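Local coordinates for lipid-transfer protein (Thermomonospora curvata, PDB 6OK1) that is of unknown precise function but is a lipid-transfer protein of the thiolase-like fold, with N- and C-terminal thiolase-type domains, at residues Ser22-Ser25 with Cys31-Val34; His161-Thr166 with Cys311-Ala316; Asn334-Gln339 with Ile351-Arg356. All blocks are in the same frame, centred on the assembly; numbering follows the deposited sequence.

Contact 1: residues Ser22-Ser25 with Cys31-Val34; sequences SGRS and CEAV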
ATOM      1  N   SER A  22      10.256  12.436  19.320  1.00 24.18           N
ATOM      2  CA  SER A  22      11.238  12.873  18.345  1.00 23.64           C
ATOM      3  C   SER A  22      11.264  14.386  18.232  1.00 22.82           C
ATOM      4  O   SER A  22      12.271  14.955  17.782  1.00 28.38           O
ATOM      5  CB  SER A  22      10.934  12.288  16.977  1.00 24.77           C
ATOM      6  OG  SER A  22       9.841  12.979  16.382  1.00 25.01           O
ATOM      7  N   GLY A  23      10.158  15.036  18.580  1.00 26.26           N
ATOM      8  CA  GLY A  23      10.093  16.472  18.407  1.00 31.25           C
ATOM      9  C   GLY A  23      10.069  16.950  16.975  1.00 35.48           C
ATOM     10  O   GLY A  23      10.217  18.153  16.734  1.00 28.38           O
ATOM     11  N   ARG A  24       9.878  16.063  16.000  1.00 26.47           N
ATOM     12  CA  ARG A  24       9.887  16.496  14.604  1.00 21.59           C
ATOM     13  C   ARG A  24       8.952  15.598  13.794  1.00 24.36           C
ATOM     14  O   ARG A  24       8.332  14.675  14.326  1.00 24.23           O
ATOM     15  CB  ARG A  24      11.311  16.540  14.064  1.00 24.58           C
ATOM     16  CG  ARG A  24      12.138  15.239  14.148  1.00 26.73           C
ATOM     17  CD  ARG A  24      13.610  15.585  14.345  1.00 29.05           C
ATOM     18  NE  ARG A  24      14.567  14.499  14.117  1.00 27.98           N
ATOM     19  CZ  ARG A  24      14.928  13.595  15.030  1.00 27.33           C
ATOM     20  NH1 ARG A  24      14.395  13.613  16.241  1.00 29.30           N
ATOM     21  NH2 ARG A  24      15.830  12.669  14.729  1.00 27.49           N
ATOM     22  N   SER A  25       8.797  15.915  12.511  1.00 26.14           N
ATOM     23  CA  SER A  25       7.790  15.253  11.694  1.00 23.01           C
ATOM     24  C   SER A  25       8.217  13.843  11.310  1.00 21.21           C
ATOM     25  O   SER A  25       9.404  13.515  11.256  1.00 21.92           O
ATOM     26  CB  SER A  25       7.512  16.041  10.417  1.00 22.25           C
ATOM     27  OG  SER A  25       8.577  15.894   9.520  1.00 23.61           O
ATOM     28  N   CYS A  31      13.387  11.047   6.181  1.00 24.30           N
ATOM     29  CA  CYS A  31      14.489  11.611   5.411  1.00 24.72           C
ATOM     30  C   CYS A  31      15.819  11.420   6.127  1.00 25.90           C
ATOM     31  O   CYS A  31      16.827  11.085   5.492  1.00 25.70           O
ATOM     32  CB  CYS A  31      14.230  13.087   5.141  1.00 26.39           C
ATOM     33  SG  CYS A  31      12.878  13.355   4.010  1.00 26.69           S
ATOM     34  N   GLU A  32      15.850  11.614   7.443  1.00 26.18           N
ATOM     35  CA  GLU A  32      17.100  11.410   8.171  1.00 24.16           C
ATOM     36  C   GLU A  32      17.590   9.971   8.038  1.00 27.95           C
ATOM     37  O   GLU A  32      18.767   9.731   7.756  1.00 27.36           O
ATOM     38  CB  GLU A  32      16.951  11.780   9.646  1.00 23.88           C
ATOM     39  CG  GLU A  32      16.843  13.265   9.892  1.00 26.10           C
ATOM     40  CD  GLU A  32      16.661  13.610  11.356  1.00 34.38           C
ATOM     41  OE1 GLU A  32      17.045  12.788  12.225  1.00 32.33           O
ATOM     42  OE2 GLU A  32      16.137  14.710  11.634  1.00 31.22           O
ATOM     43  N   ALA A  33      16.707   9.002   8.273  1.00 26.13           N
ATOM     44  CA  ALA A  33      17.114   7.599   8.221  1.00 26.88           C
ATOM     45  C   ALA A  33      17.562   7.212   6.816  1.00 27.19           C
ATOM     46  O   ALA A  33      18.570   6.514   6.639  1.00 25.46           O
ATOM     47  CB  ALA A  33      15.941   6.716   8.691  1.00 22.69           C
ATOM     48  N   VAL A  34      16.836   7.678   5.802  1.00 22.56           N
ATOM     49  CA  VAL A  34      17.152   7.339   4.419  1.00 23.28           C
ATOM     50  C   VAL A  34      18.515   7.898   4.030  1.00 27.15           C
ATOM     51  O   VAL A  34      19.354   7.187   3.468  1.00 24.95           O
ATOM     52  CB  VAL A  34      16.048   7.861   3.493  1.00 20.83           C
ATOM     53  CG1 VAL A  34      16.480   7.895   2.055  1.00 24.32           C
ATOM     54  CG2 VAL A  34      14.784   7.003   3.659  1.00 22.34           C
TER
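R24 and E32 reach toward each other from opposite directions and meet end to side: the arginine presents the NE edge of its guanidinium, and the glutamate closes on it with both carboxylate oxygens. NE of R24 donates to OE2 of E32 at 2.9 Å, while NH2 of R24 donates to OE1 of E32 at 2.8 Å, the latter almost straight at 174°. Both oxygens lie close to the guanidinium plane and are met on their syn sides, but the two flat groups are twisted 23° against each other, so the nitrogens stand somewhat out of the carboxylate plane. This is the side-on bidentate salt bridge, for which arginine is suited because the N-H of NE and one N-H of NH2 run nearly parallel along one edge. The glutamate chain runs straight out beyond CG, with chi2 at 179°, so the carboxylate is carried outward from the helix backbone to the arginine.

The pairing joins the loop after strand 8-15 to the helix it leads into, 26-40, within the N-terminal thiolase domain, at the surface of the fold. The loop turns back on itself just before the helix: OG of S22 accepts from the backbone N of R24 at 3.1 Å, which makes an ST turn, and G23 takes up a positive phi that a residue without a side chain adopts easily. The same turn brings the carbonyl O of S22 to the far side of the guanidinium, where NH1 of R24 binds it at 2.9 Å, in the carbonyl plane and on a lone pair. Held at NE, NH1 and NH2, the guanidinium cannot easily rotate. E17 adds a second carboxylate at NH1, and OE2 of E32 also accepts from Q28, one helical turn earlier.

Contact 2: residues His161-Thr166 with Cys311-Ala316; sequences HEYGAT and CARGEA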
ATOM      1  N   HIS A 161      -2.708 -23.998  26.834  1.00 24.57           N
ATOM      2  CA  HIS A 161      -3.577 -25.162  27.005  1.00 27.67           C
ATOM      3  C   HIS A 161      -3.012 -26.390  26.305  1.00 25.65           C
ATOM      4  O   HIS A 161      -2.961 -27.489  26.873  1.00 26.31           O
ATOM      5  CB  HIS A 161      -4.963 -24.832  26.447  1.00 25.04           C
ATOM      6  CG  HIS A 161      -5.875 -26.008  26.362  1.00 25.29           C
ATOM      7  ND1 HIS A 161      -6.564 -26.490  27.452  1.00 27.40           N
ATOM      8  CD2 HIS A 161      -6.225 -26.789  25.315  1.00 28.05           C
ATOM      9  CE1 HIS A 161      -7.282 -27.536  27.084  1.00 29.17           C
ATOM     10  NE2 HIS A 161      -7.096 -27.739  25.793  1.00 28.65           N
ATOM     11  N   GLU A 162      -2.612 -26.237  25.048  1.00 25.58           N
ATOM     12  CA  GLU A 162      -2.221 -27.411  24.285  0.53 45.81           C
ATOM     13  C   GLU A 162      -0.857 -27.941  24.692  1.00 28.01           C
ATOM     14  O   GLU A 162      -0.640 -29.158  24.646  1.00 26.47           O
ATOM     15  CB  GLU A 162      -2.247 -27.096  22.792  0.53 55.59           C
ATOM     16  CG  GLU A 162      -3.641 -26.730  22.349  0.53 22.68           C
ATOM     17  CD  GLU A 162      -3.771 -26.487  20.865  0.53 35.52           C
ATOM     18  OE1 GLU A 162      -2.751 -26.505  20.144  0.53 24.45           O
ATOM     19  OE2 GLU A 162      -4.914 -26.280  20.426  0.53 22.55           O
ATOM     20  N   TYR A 163       0.050 -27.078  25.122  1.00 26.22           N
ATOM     21  CA  TYR A 163       1.438 -27.488  25.302  1.00 30.74           C
ATOM     22  C   TYR A 163       1.962 -27.340  26.723  1.00 28.89           C
ATOM     23  O   TYR A 163       3.114 -27.708  26.987  1.00 30.06           O
ATOM     24  CB  TYR A 163       2.319 -26.682  24.344  1.00 28.09           C
ATOM     25  CG  TYR A 163       2.026 -26.951  22.895  1.00 25.61           C
ATOM     26  CD1 TYR A 163       1.962 -28.257  22.413  1.00 27.10           C
ATOM     27  CD2 TYR A 163       1.791 -25.910  21.996  1.00 23.75           C
ATOM     28  CE1 TYR A 163       1.696 -28.517  21.106  1.00 26.46           C
ATOM     29  CE2 TYR A 163       1.532 -26.171  20.659  1.00 29.49           C
ATOM     30  CZ  TYR A 163       1.490 -27.475  20.220  1.00 33.46           C
ATOM     31  OH  TYR A 163       1.229 -27.757  18.903  1.00 28.68           O
ATOM     32  N   GLY A 164       1.167 -26.794  27.629  1.00 28.90           N
ATOM     33  CA  GLY A 164       1.583 -26.650  29.004  1.00 30.20           C
ATOM     34  C   GLY A 164       2.610 -25.573  29.240  1.00 29.92           C
ATOM     35  O   GLY A 164       3.257 -25.568  30.287  1.00 29.37           O
ATOM     36  N   ALA A 165       2.793 -24.664  28.292  1.00 28.86           N
ATOM     37  CA  ALA A 165       3.607 -23.493  28.539  1.00 28.71           C
ATOM     38  C   ALA A 165       2.921 -22.620  29.574  1.00 26.99           C
ATOM     39  O   ALA A 165       1.688 -22.607  29.689  1.00 26.70           O
ATOM     40  CB  ALA A 165       3.815 -22.693  27.255  1.00 27.26           C
ATOM     41  N   THR A 166       3.741 -21.891  30.328  1.00 24.98           N
ATOM     42  CA  THR A 166       3.292 -21.048  31.413  1.00 26.29           C
ATOM     43  C   THR A 166       3.701 -19.606  31.145  1.00 24.42           C
ATOM     44  O   THR A 166       4.494 -19.316  30.251  1.00 26.34           O
ATOM     45  CB  THR A 166       3.902 -21.474  32.757  1.00 30.10           C
ATOM     46  OG1 THR A 166       5.296 -21.167  32.751  1.00 32.10           O
ATOM     47  CG2 THR A 166       3.715 -22.978  32.987  1.00 34.76           C
ATOM     48  N   CYS A 311      12.943 -26.314  16.847  1.00 28.29           N
ATOM     49  CA  CYS A 311      12.579 -27.308  17.852  1.00 35.37           C
ATOM     50  C   CYS A 311      11.250 -27.919  17.421  1.00 36.14           C
ATOM     51  O   CYS A 311      10.616 -27.450  16.472  1.00 31.98           O
ATOM     52  CB  CYS A 311      12.495 -26.675  19.235  1.00 31.19           C
ATOM     53  SG  CYS A 311      11.233 -25.368  19.287  1.00 31.20           S
ATOM     54  N   ALA A 312      10.828 -28.962  18.132  1.00 32.80           N
ATOM     55  CA  ALA A 312       9.596 -29.673  17.829  1.00 35.95           C
ATOM     56  C   ALA A 312       8.368 -28.868  18.260  1.00 30.43           C
ATOM     57  O   ALA A 312       8.446 -27.983  19.117  1.00 29.30           O
ATOM     58  CB  ALA A 312       9.580 -31.035  18.534  1.00 37.37           C
ATOM     59  N   ARG A 313       7.219 -29.198  17.659  1.00 34.04           N
ATOM     60  CA  ARG A 313       5.951 -28.581  18.054  1.00 32.56           C
ATOM     61  C   ARG A 313       5.736 -28.703  19.554  1.00 30.88           C
ATOM     62  O   ARG A 313       5.873 -29.789  20.128  1.00 30.72           O
ATOM     63  CB  ARG A 313       4.779 -29.249  17.335  1.00 42.76           C
ATOM     64  CG  ARG A 313       4.702 -29.015  15.891  1.00 72.66           C
ATOM     65  CD  ARG A 313       4.236 -27.622  15.634  1.00 46.23           C
ATOM     66  NE  ARG A 313       4.246 -27.363  14.217  1.00 63.35           N
ATOM     67  CZ  ARG A 313       4.054 -26.170  13.698  1.00 62.98           C
ATOM     68  NH1 ARG A 313       3.833 -25.127  14.501  1.00 32.26           N
ATOM     69  NH2 ARG A 313       4.089 -26.042  12.383  1.00 48.27           N
ATOM     70  N   GLY A 314       5.366 -27.588  20.180  1.00 30.51           N
ATOM     71  CA  GLY A 314       5.117 -27.524  21.611  1.00 29.96           C
ATOM     72  C   GLY A 314       6.334 -27.531  22.506  1.00 31.32           C
ATOM     73  O   GLY A 314       6.173 -27.468  23.732  1.00 31.44           O
ATOM     74  N   GLU A 315       7.546 -27.602  21.954  1.00 29.28           N
ATOM     75  CA  GLU A 315       8.744 -27.677  22.769  1.00 26.13           C
ATOM     76  C   GLU A 315       9.588 -26.405  22.763  1.00 29.48           C
ATOM     77  O   GLU A 315      10.705 -26.417  23.287  1.00 29.72           O
ATOM     78  CB  GLU A 315       9.573 -28.894  22.316  1.00 29.91           C
ATOM     79  CG  GLU A 315       8.719 -30.150  22.368  1.00 41.47           C
ATOM     80  CD  GLU A 315       9.508 -31.433  22.372  1.00 58.79           C
ATOM     81  OE1 GLU A 315      10.688 -31.409  21.991  1.00 37.38           O
ATOM     82  OE2 GLU A 315       8.931 -32.470  22.758  1.00 45.16           O
ATOM     83  N   ALA A 316       9.079 -25.290  22.224  1.00 27.18           N
ATOM     84  CA  ALA A 316       9.816 -24.037  22.323  1.00 25.93           C
ATOM     85  C   ALA A 316      10.111 -23.670  23.762  1.00 27.79           C
ATOM     86  O   ALA A 316      11.167 -23.093  24.050  1.00 28.53           O
ATOM     87  CB  ALA A 316       9.044 -22.908  21.641  1.00 24.45           C
TER
HETATM   88  O   HOH W   1       4.690 -29.420  25.330  1.00 44.14           O
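Y163 lays one face of its ring over the backbone of G314, whose CA stands 3.4 Å from the ring centroid and 15° off the ring normal. This is a CH-pi contact at close range, with CD1 of Y163 coming to 3.3 Å from CA of G314. The absence of a side chain on G314 lets its CA come down onto the ring, and its positive phi also suits glycine. The ring's opposite face is backed by CB of E162, and beyond the ring OH of Y163 only skirts CB of R313, 4.2 Å away; the arginine's own end leads off to a salt bridge with E307.

G314 is the third residue of a type II beta turn from A312 to E315, closed by E315 N to A312 O, and the turn leads into helix 316-321. Y163 is the last residue of helix 148-163, so the end of an N-terminal-domain helix here packs on a turn in the C-terminal thiolase-like domain. On the backbone side of the ring a water donates to the carbonyl O of Y163 and to the carbonyl O of G314, both at 2.9 Å, joining two backbones that share no direct hydrogen bond.

Contact 3: residues Asn334-Gln339 with Ile351-Arg356; sequences NTHGGQ and IAEAVR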
ATOM      1  N   ASN A 334      17.762 -11.947  19.065  1.00 25.12           N
ATOM      2  CA  ASN A 334      17.405 -10.574  19.392  1.00 24.85           C
ATOM      3  C   ASN A 334      18.536  -9.893  20.159  1.00 25.65           C
ATOM      4  O   ASN A 334      18.337  -9.287  21.220  1.00 29.07           O
ATOM      5  CB  ASN A 334      16.090 -10.535  20.162  1.00 22.91           C
ATOM      6  CG  ASN A 334      14.898 -10.918  19.289  1.00 23.48           C
ATOM      7  OD1 ASN A 334      15.039 -11.004  18.068  1.00 25.48           O
ATOM      8  ND2 ASN A 334      13.728 -11.113  19.892  1.00 26.50           N
ATOM      9  N   THR A 335      19.734  -9.969  19.566  1.00 28.30           N
ATOM     10  CA  THR A 335      20.946  -9.419  20.158  1.00 25.53           C
ATOM     11  C   THR A 335      20.911  -7.897  20.320  1.00 27.95           C
ATOM     12  O   THR A 335      21.729  -7.348  21.060  1.00 31.86           O
ATOM     13  CB  THR A 335      22.139  -9.847  19.304  1.00 25.42           C
ATOM     14  OG1 THR A 335      21.807  -9.752  17.913  1.00 28.21           O
ATOM     15  CG2 THR A 335      22.478 -11.294  19.620  1.00 32.03           C
ATOM     16  N   HIS A 336      19.994  -7.202  19.647  1.00 26.18           N
ATOM     17  CA  HIS A 336      19.770  -5.776  19.880  1.00 28.56           C
ATOM     18  C   HIS A 336      18.800  -5.502  21.022  1.00 29.99           C
ATOM     19  O   HIS A 336      18.693  -4.354  21.472  1.00 26.00           O
ATOM     20  CB  HIS A 336      19.230  -5.107  18.603  1.00 26.62           C
ATOM     21  CG  HIS A 336      17.938  -5.684  18.104  1.00 25.97           C
ATOM     22  ND1 HIS A 336      17.678  -7.041  18.079  1.00 25.10           N
ATOM     23  CD2 HIS A 336      16.843  -5.083  17.585  1.00 25.77           C
ATOM     24  CE1 HIS A 336      16.472  -7.245  17.575  1.00 28.21           C
ATOM     25  NE2 HIS A 336      15.946  -6.072  17.268  1.00 26.96           N
ATOM     26  N   GLY A 337      18.068  -6.510  21.475  1.00 26.28           N
ATOM     27  CA  GLY A 337      17.046  -6.334  22.485  1.00 24.65           C
ATOM     28  C   GLY A 337      15.632  -6.504  21.967  1.00 26.36           C
ATOM     29  O   GLY A 337      14.690  -6.496  22.767  1.00 24.62           O
ATOM     30  N   GLY A 338      15.460  -6.663  20.653  1.00 24.28           N
ATOM     31  CA  GLY A 338      14.146  -6.885  20.069  1.00 22.77           C
ATOM     32  C   GLY A 338      13.287  -5.639  19.986  1.00 23.83           C
ATOM     33  O   GLY A 338      13.694  -4.521  20.321  1.00 25.78           O
ATOM     34  N   GLN A 339      12.054  -5.840  19.498  1.00 22.65           N
ATOM     35  CA  GLN A 339      11.072  -4.773  19.563  1.00 21.67           C
ATOM     36  C   GLN A 339      10.778  -4.434  21.016  1.00 23.91           C
ATOM     37  O   GLN A 339      10.448  -3.285  21.339  1.00 23.36           O
ATOM     38  CB  GLN A 339       9.774  -5.177  18.857  1.00 20.93           C
ATOM     39  CG  GLN A 339       9.968  -5.601  17.416  1.00 22.49           C
ATOM     40  CD  GLN A 339      10.461  -4.474  16.559  1.00 25.96           C
ATOM     41  OE1 GLN A 339       9.703  -3.575  16.218  1.00 23.27           O
ATOM     42  NE2 GLN A 339      11.734  -4.519  16.196  1.00 22.89           N
ATOM     43  N   ILE A 351      15.854  -5.938  11.209  1.00 22.72           N
ATOM     44  CA  ILE A 351      16.616  -6.233  10.000  1.00 21.47           C
ATOM     45  C   ILE A 351      17.985  -5.578  10.093  1.00 28.67           C
ATOM     46  O   ILE A 351      18.997  -6.178   9.739  1.00 24.36           O
ATOM     47  CB  ILE A 351      15.837  -5.783   8.741  1.00 22.48           C
ATOM     48  CG1 ILE A 351      14.465  -6.478   8.683  1.00 21.73           C
ATOM     49  CG2 ILE A 351      16.624  -6.113   7.491  1.00 22.88           C
ATOM     50  CD1 ILE A 351      13.514  -5.978   7.576  1.00 24.08           C
ATOM     51  N   ALA A 352      18.041  -4.346  10.594  1.00 24.48           N
ATOM     52  CA  ALA A 352      19.331  -3.674  10.746  1.00 27.90           C
ATOM     53  C   ALA A 352      20.261  -4.466  11.659  1.00 28.16           C
ATOM     54  O   ALA A 352      21.455  -4.592  11.373  1.00 27.46           O
ATOM     55  CB  ALA A 352      19.115  -2.268  11.283  1.00 26.26           C
ATOM     56  N   GLU A 353      19.737  -4.998  12.774  1.00 26.83           N
ATOM     57  CA  GLU A 353      20.578  -5.790  13.669  1.00 30.00           C
ATOM     58  C   GLU A 353      21.105  -7.031  12.963  1.00 29.18           C
ATOM     59  O   GLU A 353      22.268  -7.397  13.134  1.00 28.30           O
ATOM     60  CB  GLU A 353      19.812  -6.186  14.935  1.00 25.50           C
ATOM     61  CG  GLU A 353      20.545  -7.180  15.851  1.00 23.99           C
ATOM     62  CD  GLU A 353      21.790  -6.595  16.529  1.00 32.26           C
ATOM     63  OE1 GLU A 353      22.049  -5.376  16.441  1.00 26.85           O
ATOM     64  OE2 GLU A 353      22.510  -7.384  17.160  1.00 30.20           O
ATOM     65  N   ALA A 354      20.268  -7.680  12.148  1.00 27.18           N
ATOM     66  CA  ALA A 354      20.722  -8.838  11.382  1.00 25.53           C
ATOM     67  C   ALA A 354      21.882  -8.466  10.474  1.00 27.25           C
ATOM     68  O   ALA A 354      22.835  -9.236  10.305  1.00 28.36           O
ATOM     69  CB  ALA A 354      19.551  -9.393  10.569  1.00 26.16           C
ATOM     70  N   VAL A 355      21.808  -7.286   9.870  1.00 26.22           N
ATOM     71  CA  VAL A 355      22.899  -6.806   9.033  1.00 29.00           C
ATOM     72  C   VAL A 355      24.173  -6.651   9.863  1.00 28.71           C
ATOM     73  O   VAL A 355      25.264  -7.077   9.455  1.00 31.77           O
ATOM     74  CB  VAL A 355      22.499  -5.483   8.354  1.00 25.49           C
ATOM     75  CG1 VAL A 355      23.719  -4.831   7.668  1.00 28.09           C
ATOM     76  CG2 VAL A 355      21.357  -5.707   7.323  1.00 26.02           C
ATOM     77  N   ARG A 356      24.056  -6.060  11.052  1.00 28.28           N
ATOM     78  CA  ARG A 356      25.236  -5.926  11.906  1.00 25.66           C
ATOM     79  C   ARG A 356      25.826  -7.280  12.255  1.00 35.41           C
ATOM     80  O   ARG A 356      27.055  -7.443  12.271  1.00 33.69           O
ATOM     81  CB  ARG A 356      24.889  -5.163  13.178  1.00 27.33           C
ATOM     82  CG  ARG A 356      24.532  -3.724  12.958  1.00 28.68           C
ATOM     83  CD  ARG A 356      24.318  -3.042  14.319  1.00 37.13           C
ATOM     84  NE  ARG A 356      23.518  -1.856  14.182  1.00 48.22           N
ATOM     85  CZ  ARG A 356      22.236  -1.742  14.509  1.00 30.29           C
ATOM     86  NH1 ARG A 356      21.552  -2.727  15.102  1.00 37.59           N
ATOM     87  NH2 ARG A 356      21.668  -0.585  14.279  1.00 38.18           N
TER
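E353 turns its carboxylate toward T335 and lays its aliphatic part against H336, and the close packing lies here. OG1 of T335 donates to OE2 of E353 over 2.6 Å, on the anti lone pair, the two side chains crossing at about a right angle. CB of E353 sits over one face of the imidazole of H336, 4.0 Å from its centroid and toward the rim, a CH-pi contact; the other face is covered by the backbone N of G338. With CG anti to the backbone N (chi1 172°) and a bend at chi2, the glutamate puts its methylenes on the ring and its carboxylate on the threonine.

This joins the type I turn N334-G337, next to strand 290-292, to helix 348-359 of the C-terminal thiolase-like domain. The looser side is that of R356, partly exposed one turn along this helix, which touches the turn hardly at all but forms a salt bridge from NH1 to OE1 of E353 at 3.0 Å. OG of S362 is also hydrogen-bonded to OE2 of E353. A buried carboxylate with two hydroxyls, of T335 and S362, on one oxygen and a guanidinium on the other is well compensated, which would probably keep it ionised.

How the contacts relate
Following the chain from the N terminus, contact 1 closes a short loop, with only five residues between its segments, where the chain enters helix 26-40. Contact 2 closes a far longer one: 144 residues lie between segments 161-166 and 311-316, so it ties the N-terminal thiolase domain to the C-terminal one. Contact 3 closes another short loop inside the C-terminal domain, joining the turn at 334-337 to helix 348-359. The three follow one another in series; none nests within or crosses another. Contacts 1 and 2 lie on opposite sides of the chain's centre, their centres about 42 Å apart, whereas contact 3 is buried nearer the middle.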